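Local coordinates for protein bottromycin amidohydrolase (Streptomyces purpureus, PDB 6I5S) that acts as a thiazoline-specific amidohydrolase with a two-zinc centre and serves as the gatekeeper of bottromycin biosynthesis, at residues 26-31 against 102-107; 290-295 against 302-307; 44-47 against 52-55; 415-420 against 455-460. All coordinates share one frame; numbering follows the deposited sequence.

Contact 1: residues 26-31 against 102-107; sequences AALERL and DLVGLL
Leu-28 reaches from helix 23-31 toward helix 100-108 and straddles one methyl of Val-104. Both of its branches touch that methyl: CD1 lies 3.9 Å from Val-104 CG2, and CD2 stands 4.0 Å from the same CG2. The leucine gets there by setting CG anti to its carbonyl carbon (chi1 -60°) and extending further, which carries the fork well clear of its own helix. Val-104 in turn presents the branch that lies beside its backbone N, while CG1 sits anti to that N. One turn later in the helix, Leu-107 adds a lighter touch, its CD1 4.2 Å from Leu-28 CD2. All three residues are buried, yet the helices stay well apart, with Leu-28 CA and Val-104 CA 8.3 Å from each other.

The outer side of segment 26-31 is different: Glu-29 and Arg-30 are exposed, and the guanidinium of Arg-30 folds back with one face above Ala-27 CA, off toward the rim of the group. Helix 100-108 links the parallel strands 84-95 and 111-116 as a beta-alpha-beta crossover, and the N-terminal helix packs on its outside. Leu-437 of the C-terminal helix 431-444 touches both Leu-31 and Val-104. Methyl groups, with the methine of Leu-28 behind them, make the whole contact, so no directional bond fixes it and it relies on burial and on the fit of the branched side chains.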
# COMPACT_ATOMS: atom_id res chain seq x y z
N ALA A 26 -7.00 -16.95 14.15
CA ALA A 26 -7.88 -18.12 14.08
C ALA A 26 -8.88 -17.99 12.92
O ALA A 26 -9.13 -18.96 12.20
CB ALA A 26 -8.62 -18.30 15.41
N ALA A 27 -9.47 -16.80 12.76
CA ALA A 27 -10.41 -16.59 11.65
C ALA A 27 -9.73 -16.79 10.30
O ALA A 27 -10.30 -17.45 9.41
CB ALA A 27 -11.06 -15.22 11.74
N LEU A 28 -8.51 -16.24 10.13
CA LEU A 28 -7.81 -16.33 8.84
C LEU A 28 -7.37 -17.77 8.59
O LEU A 28 -7.40 -18.24 7.45
CB LEU A 28 -6.62 -15.37 8.81
CG LEU A 28 -6.92 -13.88 9.00
CD1 LEU A 28 -5.65 -13.15 8.96
CD2 LEU A 28 -7.78 -13.42 7.87
N GLU A 29 -7.04 -18.51 9.65
CA GLU A 29 -6.73 -19.95 9.49
C GLU A 29 -7.94 -20.75 9.06
O GLU A 29 -7.83 -21.60 8.17
CB GLU A 29 -6.18 -20.49 10.80
CG GLU A 29 -4.80 -19.96 11.10
CD GLU A 29 -4.13 -20.62 12.32
OE1 GLU A 29 -4.79 -21.37 13.07
OE2 GLU A 29 -2.91 -20.39 12.53
N ARG A 30 -9.12 -20.47 9.65
CA ARG A 30 -10.34 -21.20 9.26
C ARG A 30 -10.70 -20.93 7.81
O ARG A 30 -11.08 -21.84 7.08
CB ARG A 30 -11.52 -20.80 10.15
CG ARG A 30 -11.49 -21.40 11.55
CD ARG A 30 -12.84 -21.18 12.33
NE ARG A 30 -13.23 -19.76 12.35
CZ ARG A 30 -12.89 -18.88 13.29
NH1 ARG A 30 -12.16 -19.27 14.32
NH2 ARG A 30 -13.27 -17.62 13.19
N LEU A 31 -10.58 -19.67 7.39
CA LEU A 31 -10.88 -19.31 6.01
C LEU A 31 -9.96 -20.01 5.02
O LEU A 31 -10.38 -20.24 3.87
CB LEU A 31 -10.82 -17.77 5.85
CG LEU A 31 -11.96 -17.07 6.60
CD1 LEU A 31 -11.64 -15.57 6.74
CD2 LEU A 31 -13.33 -17.24 5.92
N ASP A 102 -3.70 -5.26 10.75
CA ASP A 102 -3.41 -4.65 9.45
C ASP A 102 -3.73 -5.60 8.30
O ASP A 102 -4.23 -5.16 7.26
CB ASP A 102 -1.93 -4.25 9.37
CG ASP A 102 -1.48 -3.38 10.51
OD1 ASP A 102 -2.31 -2.71 11.15
OD2 ASP A 102 -0.24 -3.28 10.76
N LEU A 103 -3.38 -6.88 8.44
CA LEU A 103 -3.61 -7.83 7.36
C LEU A 103 -5.10 -7.95 7.07
O LEU A 103 -5.53 -7.97 5.90
CB LEU A 103 -3.00 -9.19 7.74
CG LEU A 103 -1.45 -9.25 7.86
CD1 LEU A 103 -1.04 -10.60 8.41
CD2 LEU A 103 -0.82 -9.01 6.52
N VAL A 104 -5.92 -8.00 8.12
CA VAL A 104 -7.37 -8.09 7.94
C VAL A 104 -7.93 -6.83 7.32
O VAL A 104 -8.76 -6.89 6.40
CB VAL A 104 -8.05 -8.43 9.28
CG1 VAL A 104 -9.59 -8.31 9.11
CG2 VAL A 104 -7.66 -9.86 9.77
N GLY A 105 -7.47 -5.65 7.78
CA GLY A 105 -7.90 -4.39 7.19
C GLY A 105 -7.63 -4.32 5.70
O GLY A 105 -8.50 -3.94 4.91
N LEU A 106 -6.43 -4.75 5.28
CA LEU A 106 -6.13 -4.75 3.85
C LEU A 106 -7.09 -5.66 3.09
O LEU A 106 -7.68 -5.21 2.08
CB LEU A 106 -4.67 -5.15 3.60
CG LEU A 106 -3.64 -4.16 4.13
CD1 LEU A 106 -2.25 -4.76 4.05
CD2 LEU A 106 -3.67 -2.84 3.38
N LEU A 107 -7.28 -6.93 3.55
CA LEU A 107 -8.11 -7.88 2.81
C LEU A 107 -9.53 -7.36 2.66
O LEU A 107 -10.14 -7.48 1.60
CB LEU A 107 -8.17 -9.21 3.56
CG LEU A 107 -6.89 -10.03 3.48
CD1 LEU A 107 -7.10 -11.26 4.39
CD2 LEU A 107 -6.63 -10.43 2.04

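Contact 2: residues 290-295 against 302-307; sequences RAVLQA and PAWQAA
Leu-293 and Trp-304 pack across a pair of nearly antiparallel helices, their side chains sliding past each other in opposite directions. The leucine contributes the larger share of buried surface. Its CD2 presses against the root of the tryptophan rather than its ring, 3.4 Å from Trp-304 CB, and settles over the adjoining main chain, 3.6 Å from Gln-305 N. The other methyl, CD1, is met by the amide end of Gln-305, whose NE2 lies 3.8 Å from Leu-293 CD1. Gln-305 sets out with CG anti to its backbone N (chi1 -173°) and then bends at chi2 (95°), which brings the amide back across the leucine at about a right angle, on the solvent-exposed side.

Segments 290-295 and 302-307 form a helical hairpin: two helices joined by a short connection, their axes 10.0 Å apart and their directions 164° from parallel. On its inner side the indole points away from Gln-305, and its far edge meets Val-292, whose CG1 lies in the ring plane 3.8 Å from Trp-304 CZ3. The polar end of the indole is occupied elsewhere, NE1 donating to Gly-350 O, two residues beyond the zinc ligand Asp-348; the Trp-304 side chain is about 12 Å from a bound zinc ion. Phe-353 meets the indole with its plane inclined by about 45° and also touches Leu-293.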
# COMPACT_ATOMS: atom_id res chain seq x y z
N ARG A 290 -11.73 10.01 18.43
CA ARG A 290 -11.64 9.00 19.47
C ARG A 290 -11.94 7.62 18.92
O ARG A 290 -11.36 6.63 19.36
CB ARG A 290 -12.61 9.33 20.61
CG ARG A 290 -12.70 8.28 21.72
CD ARG A 290 -13.76 8.63 22.78
NE ARG A 290 -13.52 9.94 23.40
CZ ARG A 290 -14.23 11.05 23.18
NH1 ARG A 290 -15.28 11.04 22.36
NH2 ARG A 290 -13.90 12.18 23.80
N ALA A 291 -12.85 7.52 17.94
CA ALA A 291 -13.19 6.20 17.43
C ALA A 291 -12.01 5.59 16.68
O ALA A 291 -11.70 4.41 16.86
CB ALA A 291 -14.43 6.29 16.53
N VAL A 292 -11.29 6.40 15.88
CA VAL A 292 -10.15 5.85 15.15
C VAL A 292 -9.02 5.51 16.12
O VAL A 292 -8.35 4.49 15.95
CB VAL A 292 -9.67 6.81 14.05
CG1 VAL A 292 -8.45 6.19 13.37
CG2 VAL A 292 -10.73 7.00 13.05
N LEU A 293 -8.81 6.32 17.15
CA LEU A 293 -7.81 5.96 18.15
C LEU A 293 -8.16 4.65 18.85
O LEU A 293 -7.26 3.87 19.19
CB LEU A 293 -7.66 7.07 19.18
CG LEU A 293 -6.94 8.31 18.76
CD1 LEU A 293 -7.20 9.44 19.79
CD2 LEU A 293 -5.46 8.01 18.65
N GLN A 294 -9.44 4.42 19.14
CA GLN A 294 -9.83 3.15 19.74
C GLN A 294 -9.50 1.99 18.81
O GLN A 294 -9.16 0.89 19.27
CB GLN A 294 -11.33 3.18 20.07
CG GLN A 294 -11.83 1.97 20.82
CD GLN A 294 -11.18 1.82 22.17
OE1 GLN A 294 -11.39 2.63 23.07
NE2 GLN A 294 -10.36 0.80 22.31
N ALA A 295 -9.55 2.24 17.50
CA ALA A 295 -9.33 1.19 16.52
C ALA A 295 -7.86 0.90 16.29
O ALA A 295 -7.53 -0.19 15.79
CB ALA A 295 -9.99 1.57 15.20
N PRO A 302 -0.14 5.30 21.64
CA PRO A 302 0.54 6.50 22.20
C PRO A 302 0.95 7.50 21.14
O PRO A 302 0.68 8.69 21.28
CB PRO A 302 1.75 5.89 22.95
CG PRO A 302 1.29 4.49 23.28
CD PRO A 302 0.50 4.05 22.07
N ALA A 303 1.56 7.05 20.04
CA ALA A 303 1.97 7.96 18.97
C ALA A 303 0.75 8.57 18.31
O ALA A 303 0.75 9.76 17.97
CB ALA A 303 2.80 7.20 17.95
N TRP A 304 -0.30 7.78 18.13
CA TRP A 304 -1.50 8.33 17.50
C TRP A 304 -2.16 9.36 18.41
O TRP A 304 -2.68 10.38 17.94
CB TRP A 304 -2.46 7.21 17.18
CG TRP A 304 -2.03 6.35 16.02
CD1 TRP A 304 -0.76 5.95 15.70
CD2 TRP A 304 -2.89 5.78 15.02
NE1 TRP A 304 -0.77 5.20 14.55
CE2 TRP A 304 -2.07 5.07 14.12
CE3 TRP A 304 -4.26 5.82 14.80
CZ2 TRP A 304 -2.58 4.37 13.03
CZ3 TRP A 304 -4.77 5.16 13.70
CH2 TRP A 304 -3.94 4.45 12.83
N GLN A 305 -2.15 9.10 19.71
CA GLN A 305 -2.77 10.06 20.61
C GLN A 305 -1.98 11.37 20.64
O GLN A 305 -2.57 12.47 20.74
CB GLN A 305 -2.85 9.46 22.01
CG GLN A 305 -3.65 10.34 23.00
CD GLN A 305 -5.07 9.90 23.10
OE1 GLN A 305 -5.34 8.71 23.17
NE2 GLN A 305 -6.00 10.86 23.09
N ALA A 306 -0.66 11.28 20.54
CA ALA A 306 0.15 12.50 20.48
C ALA A 306 -0.14 13.28 19.21
O ALA A 306 -0.19 14.51 19.23
CB ALA A 306 1.63 12.14 20.56
N ALA A 307 -0.31 12.59 18.11
CA ALA A 307 -0.66 13.28 16.87
C ALA A 307 -2.04 13.92 16.98
O ALA A 307 -2.27 15.01 16.44
CB ALA A 307 -0.60 12.30 15.70

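Contact 3: residues 44-47 against 52-55; sequences GLID and ETAP
The flat groups that meet here are peptide units, and the carbonyls of Leu-45 and Glu-52 each take one N-H from across the contact. Ala-54 N donates to Leu-45 O over 2.9 Å, tilted 27° from the carbonyl plane, whereas Asp-47 N approaches Glu-52 O (2.8 Å) nearly along the C=O axis. Both bonds are almost straight at the hydrogen, 173°. One face of the Gly-44 to Leu-45 peptide carries the methyl of Thr-53, whose CG2 lies 3.7 Å from Gly-44 C; the glycine has no side chain to hold it off. Thr-53 puts that methyl there by setting CG2 anti to its backbone N, and its other branch, OG1, comes 3.8 Å from Ile-46 CG1.

Between the two bonds, CA-H groups turn inward: Thr-53 CA is 3.5 Å from Leu-45 O, and Ile-46 CA makes a matching contact with Glu-52 O. Beyond the Ala-54 to Leu-45 bond, away from the turn, a water takes over, accepting from Leu-45 N and donating 2.7 Å to Pro-55 O. On its other edge the 44-47 backbone bonds to Trp-84 and Val-86 of strand 84-95. Flanked by the two cross-segment bonds, Ile-46 and Thr-53 make a non-hydrogen-bonded antiparallel pair, a single bridge next to a hairpin-like turn whose four residues, 48-51, are closed off by the Asp-47 to Glu-52 bond at the sheet margin.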
# COMPACT_ATOMS: atom_id res chain seq x y z
N GLY A 44 -17.84 -9.45 -15.69
CA GLY A 44 -17.23 -8.42 -16.52
C GLY A 44 -15.85 -8.05 -15.99
O GLY A 44 -15.70 -7.44 -14.92
N LEU A 45 -14.81 -8.47 -16.69
CA LEU A 45 -13.44 -8.18 -16.26
C LEU A 45 -13.12 -6.75 -16.64
O LEU A 45 -13.18 -6.39 -17.82
CB LEU A 45 -12.44 -9.14 -16.90
CG LEU A 45 -10.94 -8.86 -16.69
CD1 LEU A 45 -10.61 -8.91 -15.22
CD2 LEU A 45 -10.05 -9.84 -17.49
N ILE A 46 -12.83 -5.92 -15.65
CA ILE A 46 -12.45 -4.53 -15.91
C ILE A 46 -10.95 -4.48 -16.22
O ILE A 46 -10.13 -5.03 -15.48
CB ILE A 46 -12.83 -3.64 -14.73
CG1 ILE A 46 -14.38 -3.65 -14.57
CG2 ILE A 46 -12.31 -2.23 -14.90
CD1 ILE A 46 -14.85 -2.91 -13.35
N ASP A 47 -10.62 -3.85 -17.34
CA ASP A 47 -9.24 -3.80 -17.83
C ASP A 47 -8.43 -2.89 -16.92
O ASP A 47 -8.74 -1.71 -16.80
CB ASP A 47 -9.19 -3.28 -19.26
CG ASP A 47 -7.82 -3.47 -19.91
OD1 ASP A 47 -6.98 -4.18 -19.34
OD2 ASP A 47 -7.59 -2.90 -21.00
N GLU A 52 -12.36 -0.04 -18.96
CA GLU A 52 -13.46 -0.62 -19.71
C GLU A 52 -13.66 -2.09 -19.34
O GLU A 52 -12.76 -2.74 -18.79
CB GLU A 52 -13.22 -0.49 -21.21
CG GLU A 52 -13.72 0.83 -21.78
CD GLU A 52 -12.67 1.56 -22.60
OE1 GLU A 52 -11.77 0.89 -23.15
OE2 GLU A 52 -12.75 2.80 -22.68
N THR A 53 -14.84 -2.61 -19.66
CA THR A 53 -15.28 -3.92 -19.19
C THR A 53 -15.39 -4.89 -20.36
O THR A 53 -16.07 -4.60 -21.34
CB THR A 53 -16.63 -3.78 -18.49
OG1 THR A 53 -16.53 -2.73 -17.52
CG2 THR A 53 -17.04 -5.09 -17.80
N ALA A 54 -14.78 -6.06 -20.23
CA ALA A 54 -14.90 -7.07 -21.27
C ALA A 54 -16.33 -7.62 -21.30
O ALA A 54 -17.09 -7.45 -20.34
CB ALA A 54 -13.90 -8.20 -21.03
N PRO A 55 -16.71 -8.29 -22.37
CA PRO A 55 -18.04 -8.89 -22.41
C PRO A 55 -18.19 -9.91 -21.31
O PRO A 55 -17.19 -10.39 -20.76
CB PRO A 55 -18.12 -9.52 -23.81
CG PRO A 55 -16.74 -9.61 -24.31
CD PRO A 55 -16.03 -8.44 -23.67
O HOH W 1 -15.28 -10.58 -18.89

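Contact 4: residues 415-420 against 455-460; sequences GLARPD and GALDPP
Ala-417 points its CB toward the second segment, where one branch of Leu-457 comes to meet it, CD2 3.9 Å from Ala-417 CB. Leu-457 itself leaves the backbone obliquely; with CG anti to the carbonyl carbon (chi1 -59°), the chain then swings CD2 round to the alanine. His-361 of helix 358-369 touches both side chains.

Arg-418 runs alongside, its aliphatic part passing Gly-455: CB is 3.9 Å and CG 4.0 Å from Gly-455 CA, a close approach possible because the glycine carries no side chain. Gly-455 has a positive phi (103°), at which a CB would also press on the preceding carbonyl O. These are two irregular pieces of the C-terminal region: 415-420 leads into the antiparallel strand 421-424, while the loop 455-460 ends the modelled chain, laid back against it after helix 431-444.

Beyond the glycine Arg-418 stays extended to NE, which makes a weak hydrogen bond to Arg-454 O. Its guanidinium has Asp-420 at the edge, in plane, though the salt bridge is long, NH1 to Asp-420 OD1 being 4.0 Å. Leu-416 N is hydrogen-bonded to a glycerol, probably from the crystallisation liquor.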
# COMPACT_ATOMS: atom_id res chain seq x y z
N GLY A 415 -17.35 3.61 -4.36
CA GLY A 415 -16.32 3.39 -5.36
C GLY A 415 -15.79 1.98 -5.29
O GLY A 415 -16.53 1.00 -5.41
N LEU A 416 -14.46 1.85 -5.09
CA LEU A 416 -13.84 0.53 -4.96
C LEU A 416 -13.78 0.04 -3.53
O LEU A 416 -13.41 -1.13 -3.29
CB LEU A 416 -12.43 0.61 -5.55
CG LEU A 416 -12.33 0.89 -7.04
CD1 LEU A 416 -11.01 1.51 -7.41
CD2 LEU A 416 -12.53 -0.43 -7.83
N ALA A 417 -14.19 0.87 -2.56
CA ALA A 417 -13.91 0.61 -1.15
C ALA A 417 -14.78 -0.44 -0.49
O ALA A 417 -14.43 -0.87 0.61
CB ALA A 417 -14.03 1.90 -0.34
N ARG A 418 -15.89 -0.85 -1.09
CA ARG A 418 -16.77 -1.82 -0.47
C ARG A 418 -17.04 -2.95 -1.44
O ARG A 418 -18.11 -3.03 -2.06
CB ARG A 418 -18.08 -1.15 -0.02
CG ARG A 418 -18.83 -1.98 0.96
CD ARG A 418 -20.22 -1.43 1.21
NE ARG A 418 -20.79 -2.12 2.32
CZ ARG A 418 -21.25 -3.37 2.25
NH1 ARG A 418 -21.20 -4.03 1.09
NH2 ARG A 418 -21.75 -3.94 3.35
N PRO A 419 -16.09 -3.86 -1.60
CA PRO A 419 -16.34 -5.01 -2.46
C PRO A 419 -17.52 -5.81 -1.94
O PRO A 419 -17.81 -5.84 -0.75
CB PRO A 419 -15.05 -5.81 -2.36
CG PRO A 419 -13.97 -4.86 -1.90
CD PRO A 419 -14.72 -3.80 -1.10
N ASP A 420 -18.20 -6.45 -2.87
CA ASP A 420 -19.12 -7.53 -2.54
C ASP A 420 -18.44 -8.90 -2.48
O ASP A 420 -19.12 -9.89 -2.16
CB ASP A 420 -20.24 -7.52 -3.57
CG ASP A 420 -21.01 -6.22 -3.54
OD1 ASP A 420 -21.45 -5.86 -2.44
OD2 ASP A 420 -21.11 -5.54 -4.58
N GLY A 455 -17.00 -0.06 4.27
CA GLY A 455 -17.17 0.87 3.15
C GLY A 455 -17.01 2.34 3.50
O GLY A 455 -16.74 3.15 2.60
N ALA A 456 -17.21 2.71 4.77
CA ALA A 456 -16.91 4.04 5.26
C ALA A 456 -15.40 4.15 5.45
O ALA A 456 -14.76 3.21 5.97
CB ALA A 456 -17.62 4.29 6.58
N LEU A 457 -14.82 5.26 5.05
CA LEU A 457 -13.37 5.37 5.18
C LEU A 457 -12.96 5.88 6.54
O LEU A 457 -11.75 5.89 6.85
CB LEU A 457 -12.82 6.28 4.08
CG LEU A 457 -13.13 5.78 2.66
CD1 LEU A 457 -12.44 6.70 1.63
CD2 LEU A 457 -12.77 4.32 2.41
N ASP A 458 -13.93 6.36 7.32
CA ASP A 458 -13.73 6.89 8.65
C ASP A 458 -15.00 6.56 9.43
O ASP A 458 -16.08 6.56 8.84
CB ASP A 458 -13.56 8.41 8.66
CG ASP A 458 -12.34 8.85 7.92
OD1 ASP A 458 -11.26 8.67 8.52
OD2 ASP A 458 -12.48 9.36 6.78
N PRO A 459 -14.90 6.33 10.73
CA PRO A 459 -16.13 6.12 11.53
C PRO A 459 -16.98 7.38 11.59
O PRO A 459 -16.49 8.44 11.98
CB PRO A 459 -15.58 5.72 12.91
CG PRO A 459 -14.12 6.01 12.90
CD PRO A 459 -13.67 6.11 11.49
N PRO A 460 -18.25 7.31 11.15
CA PRO A 460 -19.13 8.49 11.20
C PRO A 460 -19.53 8.89 12.61
O PRO A 460 -18.80 8.58 13.55
CB PRO A 460 -20.37 8.05 10.40
CG PRO A 460 -19.91 6.85 9.58
CD PRO A 460 -18.89 6.18 10.43

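Contacts 2 and 4 are the pair that touch: the C-terminal tail reaches helix 290-295, with Val-292 CG2 3.5 Å from Pro-459 CD and Ala-291 CB 3.6 Å from Pro-459 CG. Contact 2 is the one whose Trp-304 side chain lies near the zinc centre. Contact 1 is about 6 Å from contact 4 and about 7 Å from contact 2 by nearest atoms, and Arg-441 of helix 431-444 ties it to the latter, touching Val-104 and donating to Ala-295 O. Contact 3 comes within about 6 Å of contact 4 by nearest atoms but is far from contact 2, centres about 40 Å apart on opposite sides of the chain's centre.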